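Local coordinates for protein Non-reducing end alpha-L-arabinofuranosidase BoGH43B (Bacteroides ovatus, PDB 5JOZ) that removes terminal non-reducing alpha-L-arabinofuranoside residues from xyloglucan side branches, turning S units into X units during xyloglucan degradation, at residues A[88-94]-A[123-129]; A[310-314]-A[498-504]; A[43-49]-A[300-305]. All blocks are in the same frame, centred on the assembly; numbering follows the deposited sequence.

Contact 1: residues A[88-94]-A[123-129]; sequences YVIGTNY and WYVDPSI
Tyr94 reaches across to the segment 123-129 and is easiest to follow from its root outward. With CG anti to its own carbonyl carbon (chi1 -69°), the ring is carried away from CB toward the start of that segment. Tyr94 CD1 comes to the indole edge of Trp123, 4.0 Å from CE3, where ring and indole run antiparallel past one another. On the other side of the ring, CE2 touches CG2 of Val125. CE1 and CZ close in on the carbonyl O of Trp123, and at the tip Tyr94 OH donates a short hydrogen bond of 2.6 Å to that Trp123 O, arriving 39° above the carbonyl plane; the hydroxyl also rests on CB of Val125. A phenylalanine here lacks the hydroxyl, and would probably leave the Trp123 carbonyl without this donor and the loop less firmly fixed.

Two residues back, Thr92 makes the second polar link. Its OG1 donates to Tyr124 O at 2.9 Å, this time in the carbonyl plane, and also lies against CD of Pro127. The rest is apolar: Ile90 CD1 sits between Pro127 CB and Ile129 CG2, the latter 3.8 Å away, while Ile90 CG2 lies 3.3 Å from Pro127 O. Beyond it, Ile129 CD1 rests on Tyr88 CB at 3.6 Å. Phe138, from strand 135-141, touches both Ile90 and Pro127.

Between these anchors Asp126 turns its side chain away from segment 88-94, and OD2 accepts a hydrogen bond from Gly177 N. Nearby are Glu176, the inferred proton donor, and Asp16, the inferred proton acceptor. Packing of one four-stranded antiparallel sheet against the entry to the next is characteristic of the five-bladed beta-propeller of family GH43, and here it carries Asp126, the inferred pKa modulator, into the active site.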
loop_
_atom_site.group_PDB
_atom_site.type_symbol
_atom_site.label_atom_id
_atom_site.label_comp_id
_atom_site.label_asym_id
_atom_site.label_seq_id
_atom_site.Cartn_x
_atom_site.Cartn_y
_atom_site.Cartn_z
ATOM N N TYR A 88 -5.427 -8.836 -15.933
ATOM C CA TYR A 88 -4.841 -7.582 -16.408
ATOM C C TYR A 88 -4.762 -6.610 -15.238
ATOM O O TYR A 88 -5.732 -6.468 -14.489
ATOM C CB TYR A 88 -5.716 -6.950 -17.493
ATOM C CG TYR A 88 -5.784 -7.721 -18.794
ATOM C CD1 TYR A 88 -6.604 -8.832 -18.920
ATOM C CD2 TYR A 88 -5.038 -7.329 -19.896
ATOM C CE1 TYR A 88 -6.674 -9.539 -20.107
ATOM C CE2 TYR A 88 -5.097 -8.032 -21.093
ATOM C CZ TYR A 88 -5.919 -9.140 -21.190
ATOM O OH TYR A 88 -5.984 -9.856 -22.361
ATOM N N VAL A 89 -3.605 -5.965 -15.077
ATOM C CA VAL A 89 -3.448 -4.913 -14.099
ATOM C C VAL A 89 -2.865 -3.681 -14.765
ATOM O O VAL A 89 -1.727 -3.708 -15.222
ATOM C CB VAL A 89 -2.554 -5.338 -12.920
ATOM C CG1 VAL A 89 -2.295 -4.158 -11.997
ATOM C CG2 VAL A 89 -3.224 -6.452 -12.140
ATOM N N ILE A 90 -3.640 -2.600 -14.770
ATOM C CA ILE A 90 -3.243 -1.333 -15.372
ATOM C C ILE A 90 -2.991 -0.344 -14.236
ATOM O O ILE A 90 -3.704 -0.354 -13.238
ATOM C CB ILE A 90 -4.327 -0.821 -16.380
ATOM C CG1 ILE A 90 -3.753 0.226 -17.335
ATOM C CG2 ILE A 90 -5.542 -0.228 -15.684
ATOM C CD1 ILE A 90 -4.689 0.619 -18.453
ATOM N N GLY A 91 -1.959 0.480 -14.373
ATOM C CA GLY A 91 -1.694 1.552 -13.415
ATOM C C GLY A 91 -0.845 2.632 -14.028
ATOM O O GLY A 91 -0.623 2.640 -15.245
ATOM N N THR A 92 -0.375 3.551 -13.197
ATOM C CA THR A 92 0.552 4.601 -13.637
ATOM C C THR A 92 1.807 4.644 -12.752
ATOM O O THR A 92 1.708 4.581 -11.532
ATOM C CB THR A 92 -0.119 5.977 -13.581
ATOM O OG1 THR A 92 -1.501 5.852 -13.917
ATOM C CG2 THR A 92 0.550 6.947 -14.547
ATOM N N ASN A 93 2.973 4.765 -13.381
ATOM C CA ASN A 93 4.262 4.960 -12.699
ATOM C C ASN A 93 4.722 6.408 -12.939
ATOM O O ASN A 93 4.938 6.806 -14.083
ATOM C CB ASN A 93 5.266 3.943 -13.260
ATOM C CG ASN A 93 6.657 4.050 -12.641
ATOM O OD1 ASN A 93 7.235 5.136 -12.511
ATOM N ND2 ASN A 93 7.220 2.899 -12.292
ATOM N N TYR A 94 4.854 7.193 -11.873
ATOM C CA TYR A 94 5.368 8.568 -11.967
ATOM C C TYR A 94 6.740 8.674 -11.329
ATOM O O TYR A 94 6.884 8.410 -10.134
ATOM C CB TYR A 94 4.443 9.568 -11.262
ATOM C CG TYR A 94 3.094 9.786 -11.924
ATOM C CD1 TYR A 94 2.946 10.670 -12.994
ATOM C CD2 TYR A 94 1.957 9.124 -11.457
ATOM C CE1 TYR A 94 1.707 10.871 -13.589
ATOM C CE2 TYR A 94 0.716 9.323 -12.044
ATOM C CZ TYR A 94 0.592 10.195 -13.110
ATOM O OH TYR A 94 -0.649 10.380 -13.683
ATOM N N TRP A 123 0.190 9.728 -19.629
ATOM C CA TRP A 123 0.523 9.935 -18.221
ATOM C C TRP A 123 -0.728 10.172 -17.348
ATOM O O TRP A 123 -0.649 10.815 -16.297
ATOM C CB TRP A 123 1.505 11.103 -18.118
ATOM C CG TRP A 123 2.845 10.787 -18.717
ATOM C CD1 TRP A 123 3.205 10.908 -20.027
ATOM C CD2 TRP A 123 3.992 10.274 -18.030
ATOM N NE1 TRP A 123 4.509 10.511 -20.199
ATOM C CE2 TRP A 123 5.018 10.117 -18.990
ATOM C CE3 TRP A 123 4.254 9.932 -16.698
ATOM C CZ2 TRP A 123 6.293 9.635 -18.660
ATOM C CZ3 TRP A 123 5.520 9.452 -16.366
ATOM C CH2 TRP A 123 6.523 9.308 -17.344
ATOM N N TYR A 124 -1.880 9.640 -17.762
ATOM C CA TYR A 124 -3.107 9.855 -16.995
ATOM C C TYR A 124 -3.073 9.063 -15.683
ATOM O O TYR A 124 -2.608 7.921 -15.637
ATOM C CB TYR A 124 -4.348 9.510 -17.821
ATOM C CG TYR A 124 -4.544 10.400 -19.045
ATOM C CD1 TYR A 124 -4.574 11.793 -18.928
ATOM C CD2 TYR A 124 -4.722 9.851 -20.315
ATOM C CE1 TYR A 124 -4.752 12.607 -20.041
ATOM C CE2 TYR A 124 -4.905 10.662 -21.435
ATOM C CZ TYR A 124 -4.923 12.034 -21.293
ATOM O OH TYR A 124 -5.110 12.836 -22.395
ATOM N N VAL A 125 -3.520 9.701 -14.609
ATOM C CA VAL A 125 -3.650 9.049 -13.310
ATOM C C VAL A 125 -4.919 8.202 -13.323
ATOM O O VAL A 125 -5.855 8.495 -14.075
ATOM C CB VAL A 125 -3.653 10.097 -12.159
ATOM C CG1 VAL A 125 -4.992 10.836 -12.045
ATOM C CG2 VAL A 125 -3.263 9.453 -10.834
ATOM N N ASP A 126 -4.940 7.149 -12.514
ATOM C CA ASP A 126 -6.126 6.323 -12.316
ATOM C C ASP A 126 -6.712 5.736 -13.604
ATOM O O ASP A 126 -7.914 5.818 -13.839
ATOM C CB ASP A 126 -7.198 7.131 -11.558
ATOM C CG ASP A 126 -6.729 7.588 -10.186
ATOM O OD1 ASP A 126 -5.643 7.155 -9.749
ATOM O OD2 ASP A 126 -7.463 8.371 -9.539
ATOM N N PRO A 127 -5.862 5.130 -14.444
ATOM C CA PRO A 127 -6.415 4.474 -15.622
ATOM C C PRO A 127 -7.230 3.268 -15.195
ATOM O O PRO A 127 -6.801 2.530 -14.318
ATOM C CB PRO A 127 -5.166 4.021 -16.386
ATOM C CG PRO A 127 -4.140 3.813 -15.315
ATOM C CD PRO A 127 -4.414 4.894 -14.311
ATOM N N SER A 128 -8.397 3.076 -15.794
ATOM C CA SER A 128 -9.207 1.903 -15.507
ATOM C C SER A 128 -9.533 1.177 -16.780
ATOM O O SER A 128 -9.614 1.797 -17.833
ATOM C CB SER A 128 -10.493 2.303 -14.800
ATOM O OG SER A 128 -11.195 1.152 -14.369
ATOM N N ILE A 129 -9.731 -0.137 -16.674
ATOM C CA ILE A 129 -10.150 -0.946 -17.817
ATOM C C ILE A 129 -11.390 -1.742 -17.467
ATOM O O ILE A 129 -11.640 -2.017 -16.303
ATOM C CB ILE A 129 -9.036 -1.896 -18.341
ATOM C CG1 ILE A 129 -8.353 -2.669 -17.206
ATOM C CG2 ILE A 129 -7.979 -1.116 -19.121
ATOM C CD1 ILE A 129 -7.477 -3.809 -17.687
#

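Contact 2: residues A[310-314]-A[498-504]; sequences VRDDF and FDWFDFR. With CA (calcium ion), chain C.
Arg311 and Trp500 meet because of two torsions: Arg311 runs extended from CB and bends at chi3 (-65°), while Trp500 holds CG between its backbone N and carbonyl carbon (chi1 48°). The guanidinium therefore lies flat over the indole, planes 4° apart, with Arg311 CZ 3.7 Å from the centroid of the five-membered ring of Trp500, a stacked cation-pi pair. The edge of the same guanidinium is taken by Asp502. Arg311 NE gives Asp502 OD1 a nearly straight bond of 2.8 Å on the syn lone pair, and Arg311 NH2 adds a weak one to Asp502 OD2, so the salt bridge fixes the rotation of the group on the ring.

Beneath these side chains the backbones pair antiparallel. Arg311 and Asp502 are a non-hydrogen-bonded pair, their side chains on one face. Next to them Asp312 and Phe501 form a hydrogen-bonded pair, Asp312 N to Phe501 O at 2.9 Å and Phe501 N back to Asp312 O; Phe503 N bonds to Val310 O. Asp312 OD1 accepts from Phe314 N in an Asx turn, and the Phe314 ring turns inward, its CZ 3.7 Å from Phe501 CB.

At the turn the chains are joined by calcium. Asp313 O and Asp499 O, only 2.9 Å apart, both bind the ion, as do Asp499 OD1, Gly341 O and two waters. One water donates to Asp313 OD1. The ion joins the end of the first strand to the last strand of the C-terminal concanavalin A-like beta-sandwich.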
loop_
_atom_site.group_PDB
_atom_site.type_symbol
_atom_site.label_atom_id
_atom_site.label_comp_id
_atom_site.label_asym_id
_atom_site.label_seq_id
_atom_site.Cartn_x
_atom_site.Cartn_y
_atom_site.Cartn_z
ATOM N N VAL A 310 4.093 -15.170 14.092
ATOM C CA VAL A 310 4.652 -13.921 14.599
ATOM C C VAL A 310 6.125 -13.757 14.209
ATOM O O VAL A 310 6.551 -12.659 13.860
ATOM C CB VAL A 310 4.548 -13.869 16.149
ATOM C CG1 VAL A 310 5.314 -12.669 16.719
ATOM C CG2 VAL A 310 3.083 -13.843 16.577
ATOM N N ARG A 311 6.885 -14.840 14.329
ATOM C CA ARG A 311 8.305 -14.846 14.033
ATOM C C ARG A 311 8.600 -15.313 12.613
ATOM O O ARG A 311 8.202 -16.419 12.223
ATOM C CB ARG A 311 9.025 -15.788 14.984
ATOM C CG ARG A 311 10.526 -15.813 14.757
ATOM C CD ARG A 311 11.277 -16.355 15.959
ATOM N NE ARG A 311 11.135 -15.494 17.125
ATOM C CZ ARG A 311 11.783 -15.661 18.279
ATOM N NH1 ARG A 311 12.658 -16.659 18.449
ATOM N NH2 ARG A 311 11.573 -14.798 19.266
ATOM N N ASP A 312 9.311 -14.477 11.860
ATOM C CA ASP A 312 10.011 -14.907 10.643
ATOM C C ASP A 312 11.444 -15.275 11.045
ATOM O O ASP A 312 12.249 -14.405 11.428
ATOM C CB ASP A 312 9.987 -13.797 9.586
ATOM C CG ASP A 312 10.473 -14.261 8.201
ATOM O OD1 ASP A 312 11.219 -15.251 8.094
ATOM O OD2 ASP A 312 10.120 -13.588 7.199
ATOM N N ASP A 313 11.749 -16.567 10.975
ATOM C CA ASP A 313 13.066 -17.088 11.360
ATOM C C ASP A 313 14.128 -16.901 10.264
ATOM O O ASP A 313 15.297 -17.214 10.493
ATOM C CB ASP A 313 12.975 -18.594 11.702
ATOM C CG ASP A 313 12.352 -18.869 13.057
ATOM O OD1 ASP A 313 12.870 -18.363 14.077
ATOM O OD2 ASP A 313 11.363 -19.635 13.108
ATOM N N PHE A 314 13.748 -16.439 9.072
ATOM C CA PHE A 314 14.707 -16.266 7.966
ATOM C C PHE A 314 15.494 -17.560 7.735
ATOM O O PHE A 314 16.726 -17.557 7.637
ATOM C CB PHE A 314 15.667 -15.091 8.248
ATOM C CG PHE A 314 14.979 -13.767 8.474
ATOM C CD1 PHE A 314 14.151 -13.217 7.486
ATOM C CD2 PHE A 314 15.190 -13.049 9.645
ATOM C CE1 PHE A 314 13.526 -11.992 7.676
ATOM C CE2 PHE A 314 14.570 -11.813 9.836
ATOM C CZ PHE A 314 13.737 -11.288 8.853
ATOM N N PHE A 498 20.361 -10.637 10.812
ATOM C CA PHE A 498 19.116 -10.698 11.568
ATOM C C PHE A 498 18.681 -12.147 11.642
ATOM O O PHE A 498 18.283 -12.724 10.637
ATOM C CB PHE A 498 18.041 -9.850 10.888
ATOM C CG PHE A 498 18.350 -8.384 10.898
ATOM C CD1 PHE A 498 19.221 -7.842 9.972
ATOM C CD2 PHE A 498 17.807 -7.557 11.860
ATOM C CE1 PHE A 498 19.521 -6.494 9.990
ATOM C CE2 PHE A 498 18.099 -6.200 11.882
ATOM C CZ PHE A 498 18.948 -5.666 10.947
ATOM N N ASP A 499 18.770 -12.723 12.833
ATOM C CA ASP A 499 18.417 -14.119 13.061
ATOM C C ASP A 499 16.900 -14.309 12.947
ATOM O O ASP A 499 16.429 -15.284 12.363
ATOM C CB ASP A 499 18.903 -14.554 14.451
ATOM C CG ASP A 499 18.904 -16.060 14.639
ATOM O OD1 ASP A 499 18.579 -16.810 13.691
ATOM O OD2 ASP A 499 19.239 -16.496 15.758
ATOM N N TRP A 500 16.139 -13.386 13.514
ATOM C CA TRP A 500 14.693 -13.424 13.374
ATOM C C TRP A 500 14.078 -12.046 13.520
ATOM O O TRP A 500 14.771 -11.096 13.876
ATOM C CB TRP A 500 14.074 -14.418 14.365
ATOM C CG TRP A 500 14.550 -14.322 15.797
ATOM C CD1 TRP A 500 15.440 -15.152 16.417
ATOM C CD2 TRP A 500 14.133 -13.374 16.784
ATOM N NE1 TRP A 500 15.612 -14.775 17.721
ATOM C CE2 TRP A 500 14.814 -13.694 17.980
ATOM C CE3 TRP A 500 13.236 -12.299 16.784
ATOM C CZ2 TRP A 500 14.636 -12.964 19.165
ATOM C CZ3 TRP A 500 13.067 -11.563 17.959
ATOM C CH2 TRP A 500 13.776 -11.894 19.129
ATOM N N PHE A 501 12.787 -11.961 13.205
ATOM C CA PHE A 501 12.001 -10.729 13.260
ATOM C C PHE A 501 10.573 -11.104 13.660
ATOM O O PHE A 501 9.904 -11.834 12.920
ATOM C CB PHE A 501 12.000 -10.038 11.890
ATOM C CG PHE A 501 11.438 -8.639 11.901
ATOM C CD1 PHE A 501 10.060 -8.414 11.982
ATOM C CD2 PHE A 501 12.285 -7.536 11.796
ATOM C CE1 PHE A 501 9.549 -7.125 11.980
ATOM C CE2 PHE A 501 11.778 -6.246 11.795
ATOM C CZ PHE A 501 10.412 -6.035 11.890
ATOM N N ASP A 502 10.147 -10.626 14.834
ATOM C CA ASP A 502 8.800 -10.802 15.363
ATOM C C ASP A 502 7.944 -9.609 15.006
ATOM O O ASP A 502 8.374 -8.473 15.136
ATOM C CB ASP A 502 8.806 -10.899 16.892
ATOM C CG ASP A 502 9.336 -12.224 17.411
ATOM O OD1 ASP A 502 9.695 -13.139 16.623
ATOM O OD2 ASP A 502 9.391 -12.346 18.647
ATOM N N PHE A 503 6.715 -9.874 14.596
ATOM C CA PHE A 503 5.761 -8.827 14.279
ATOM C C PHE A 503 4.404 -9.248 14.848
ATOM O O PHE A 503 3.791 -10.186 14.340
ATOM C CB PHE A 503 5.697 -8.652 12.757
ATOM C CG PHE A 503 5.071 -7.358 12.320
ATOM C CD1 PHE A 503 5.759 -6.154 12.466
ATOM C CD2 PHE A 503 3.794 -7.337 11.765
ATOM C CE1 PHE A 503 5.191 -4.952 12.067
ATOM C CE2 PHE A 503 3.222 -6.139 11.364
ATOM C CZ PHE A 503 3.925 -4.944 11.516
ATOM N N ARG A 504 3.953 -8.584 15.913
ATOM C CA ARG A 504 2.707 -8.960 16.581
ATOM C C ARG A 504 1.715 -7.809 16.589
ATOM O O ARG A 504 1.948 -6.804 17.245
ATOM C CB ARG A 504 3.000 -9.418 18.005
ATOM C CG ARG A 504 1.864 -10.220 18.618
ATOM C CD ARG A 504 2.173 -10.549 20.063
ATOM N NE ARG A 504 3.490 -11.176 20.200
ATOM C CZ ARG A 504 3.740 -12.488 20.202
ATOM N NH1 ARG A 504 2.757 -13.387 20.090
ATOM N NH2 ARG A 504 5.005 -12.908 20.332
HETATM CA CA CA C . 16.852 -17.611 12.210
HETATM O O HOH W 1 15.408 -17.905 14.104
HETATM O O HOH W 2 16.989 -20.017 11.952
#

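Contact 3: residues A[43-49]-A[300-305]; sequences HSKDLVH and LPSHVW
The imidazole of His49 is covered on both faces: CA of Val304 lies over one, toward the rim, and CG1 of Val48 sits over the centre of the other. At its edge, exactly in the ring plane, is Asp46 OD2. The His303 ring takes the methylene CD of Lys45 over its centre, a CH-pi contact of 4.0 Å to the centroid, with the lysine chain running alongside the histidine; Trp305 CE3 is at its edge. Trp305 CZ2 lies over the rim of one face of His43, an oblique pair with planes at 46°, while His303 ND1 lies over the rim of one face of the indole and His49 O is at the indole edge.

The Asp46 carboxylate accepts four N-H groups, one of them across the contact, which would probably favour its ionised form. Its CG stands between the backbone N and the carbonyl carbon (chi1 59°), which turns the carboxylate back over its own loop. Asp46 OD1 accepts from Val48 N and, at 2.8 Å, from His49 N, making an Asx turn and Asx motif. Asp46 OD2 accepts from His49 ND1 at 2.9 Å on the syn side and from His303 N at 2.8 Å on the anti side, the two donors coming from opposite faces of the carboxylate plane.

The contact packs the linker leaving the catalytic beta-propeller back onto the turn between strands 40-44 and 51-55 of one sheet. Leu300 CD1 lies 3.7 Å from Asp46 C and also touches CG of Leu47, with Phe26 next to both leucines. Lys45 NZ forms a salt bridge with Asp25, which also accepts from His43 NE2.

His49 O receives a weak bond from Trp305 NE1, 3.1 Å long, and a shorter one from Ser44 OG. A water bridges Lys45 N, His49 O and His303 O.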
loop_
_atom_site.group_PDB
_atom_site.type_symbol
_atom_site.label_atom_id
_atom_site.label_comp_id
_atom_site.label_asym_id
_atom_site.label_seq_id
_atom_site.Cartn_x
_atom_site.Cartn_y
_atom_site.Cartn_z
ATOM N N HIS A 43 -5.774 -12.436 -2.209
ATOM C CA HIS A 43 -6.732 -13.451 -2.631
ATOM C C HIS A 43 -7.732 -13.691 -1.499
ATOM O O HIS A 43 -7.339 -13.759 -0.347
ATOM C CB HIS A 43 -5.978 -14.731 -2.978
ATOM C CG HIS A 43 -6.851 -15.889 -3.352
ATOM N ND1 HIS A 43 -6.472 -17.196 -3.139
ATOM C CD2 HIS A 43 -8.071 -15.943 -3.934
ATOM C CE1 HIS A 43 -7.425 -18.004 -3.559
ATOM N NE2 HIS A 43 -8.405 -17.271 -4.051
ATOM N N SER A 44 -9.022 -13.779 -1.830
ATOM C CA SER A 44 -10.059 -14.163 -0.863
ATOM C C SER A 44 -11.115 -15.069 -1.508
ATOM O O SER A 44 -11.256 -15.089 -2.730
ATOM C CB SER A 44 -10.713 -12.905 -0.277
ATOM O OG SER A 44 -11.664 -13.193 0.745
ATOM N N LYS A 45 -11.822 -15.831 -0.672
ATOM C CA LYS A 45 -13.054 -16.545 -1.054
ATOM C C LYS A 45 -14.338 -15.998 -0.401
ATOM O O LYS A 45 -15.438 -16.420 -0.765
ATOM C CB LYS A 45 -12.910 -18.044 -0.748
ATOM C CG LYS A 45 -11.720 -18.661 -1.470
ATOM C CD LYS A 45 -11.736 -20.178 -1.487
ATOM C CE LYS A 45 -10.812 -20.718 -2.576
ATOM N NZ LYS A 45 -11.495 -20.806 -3.892
ATOM N N ASP A 46 -14.209 -15.054 0.529
ATOM C CA ASP A 46 -15.371 -14.492 1.241
ATOM C C ASP A 46 -15.422 -12.954 1.313
ATOM O O ASP A 46 -16.255 -12.405 2.042
ATOM C CB ASP A 46 -15.457 -15.102 2.651
ATOM C CG ASP A 46 -14.199 -14.846 3.511
ATOM O OD1 ASP A 46 -13.410 -13.913 3.240
ATOM O OD2 ASP A 46 -14.008 -15.600 4.487
ATOM N N LEU A 47 -14.550 -12.274 0.557
ATOM C CA LEU A 47 -14.354 -10.792 0.589
ATOM C C LEU A 47 -13.803 -10.198 1.888
ATOM O O LEU A 47 -13.487 -9.005 1.924
ATOM C CB LEU A 47 -15.622 -10.020 0.189
ATOM C CG LEU A 47 -16.123 -10.132 -1.245
ATOM C CD1 LEU A 47 -17.395 -9.322 -1.376
ATOM C CD2 LEU A 47 -15.093 -9.634 -2.239
ATOM N N VAL A 48 -13.652 -11.023 2.927
ATOM C CA VAL A 48 -13.340 -10.557 4.270
ATOM C C VAL A 48 -11.926 -10.952 4.682
ATOM O O VAL A 48 -11.182 -10.119 5.189
ATOM C CB VAL A 48 -14.374 -11.094 5.282
ATOM C CG1 VAL A 48 -13.946 -10.815 6.724
ATOM C CG2 VAL A 48 -15.733 -10.460 5.011
ATOM N N HIS A 49 -11.579 -12.221 4.487
ATOM C CA HIS A 49 -10.281 -12.747 4.854
ATOM C C HIS A 49 -9.382 -12.806 3.619
ATOM O O HIS A 49 -9.672 -13.497 2.640
ATOM C CB HIS A 49 -10.453 -14.117 5.486
ATOM C CG HIS A 49 -11.282 -14.090 6.733
ATOM N ND1 HIS A 49 -12.594 -14.512 6.766
ATOM C CD2 HIS A 49 -10.992 -13.663 7.985
ATOM C CE1 HIS A 49 -13.073 -14.355 7.988
ATOM N NE2 HIS A 49 -12.121 -13.839 8.746
ATOM N N LEU A 300 -21.503 -15.644 1.156
ATOM C CA LEU A 300 -20.383 -16.449 0.695
ATOM C C LEU A 300 -19.959 -17.291 1.891
ATOM O O LEU A 300 -20.089 -16.825 3.032
ATOM C CB LEU A 300 -19.197 -15.562 0.288
ATOM C CG LEU A 300 -19.318 -14.655 -0.935
ATOM C CD1 LEU A 300 -18.204 -13.617 -0.959
ATOM C CD2 LEU A 300 -19.311 -15.484 -2.211
ATOM N N PRO A 301 -19.440 -18.513 1.653
ATOM C CA PRO A 301 -18.950 -19.265 2.810
ATOM C C PRO A 301 -17.661 -18.665 3.401
ATOM O O PRO A 301 -16.730 -18.328 2.674
ATOM C CB PRO A 301 -18.719 -20.685 2.263
ATOM C CG PRO A 301 -19.315 -20.706 0.890
ATOM C CD PRO A 301 -19.334 -19.290 0.403
ATOM N N SER A 302 -17.648 -18.519 4.721
ATOM C CA SER A 302 -16.484 -18.058 5.450
ATOM C C SER A 302 -15.283 -18.959 5.136
ATOM O O SER A 302 -15.420 -20.182 5.120
ATOM C CB SER A 302 -16.790 -18.066 6.953
ATOM O OG SER A 302 -15.672 -17.667 7.712
ATOM N N HIS A 303 -14.129 -18.342 4.869
ATOM C CA HIS A 303 -12.897 -19.063 4.543
ATOM C C HIS A 303 -11.691 -18.318 5.149
ATOM O O HIS A 303 -11.057 -17.475 4.503
ATOM C CB HIS A 303 -12.775 -19.231 3.020
ATOM C CG HIS A 303 -11.726 -20.214 2.607
ATOM N ND1 HIS A 303 -10.383 -19.905 2.569
ATOM C CD2 HIS A 303 -11.823 -21.513 2.237
ATOM C CE1 HIS A 303 -9.700 -20.970 2.187
ATOM N NE2 HIS A 303 -10.549 -21.959 1.985
ATOM N N VAL A 304 -11.413 -18.605 6.419
ATOM C CA VAL A 304 -10.282 -17.997 7.132
ATOM C C VAL A 304 -8.985 -18.660 6.660
ATOM O O VAL A 304 -8.942 -19.879 6.506
ATOM C CB VAL A 304 -10.440 -18.089 8.681
ATOM C CG1 VAL A 304 -10.284 -19.524 9.193
ATOM C CG2 VAL A 304 -9.440 -17.179 9.389
ATOM N N TRP A 305 -7.946 -17.857 6.413
ATOM C CA TRP A 305 -6.626 -18.380 6.002
ATOM C C TRP A 305 -5.767 -18.765 7.222
ATOM O O TRP A 305 -5.976 -18.259 8.336
ATOM C CB TRP A 305 -5.881 -17.365 5.130
ATOM C CG TRP A 305 -6.588 -17.037 3.856
ATOM C CD1 TRP A 305 -7.236 -15.876 3.554
ATOM C CD2 TRP A 305 -6.737 -17.891 2.710
ATOM N NE1 TRP A 305 -7.777 -15.948 2.291
ATOM C CE2 TRP A 305 -7.489 -17.173 1.751
ATOM C CE3 TRP A 305 -6.313 -19.195 2.404
ATOM C CZ2 TRP A 305 -7.819 -17.710 0.501
ATOM C CZ3 TRP A 305 -6.637 -19.734 1.148
ATOM C CH2 TRP A 305 -7.388 -18.993 0.219
HETATM O O HOH W 3 -11.439 -15.937 2.224
#

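How the contacts relate
From the N terminus, the chain first passes through 43-49, at the end of strand 40-44 and the turn after it, and contact 3 is not completed until 300-305, after all five propeller sheets. Contact 1 falls entirely within that long loop: 88-94 meets 123-129 only 29 residues later, joining the second sheet to the third. Contact 2 opens next, at 310-314, just after contact 3 closes, and spans the C-terminal domain to 498-504. No loops cross. Contact 3 thus holds the linker to the propeller, and contact 2 pairs the first and last strands of the C-terminal domain. Contacts 1 and 2 lie on opposite sides of the chain's centre, their centres 35 Å apart.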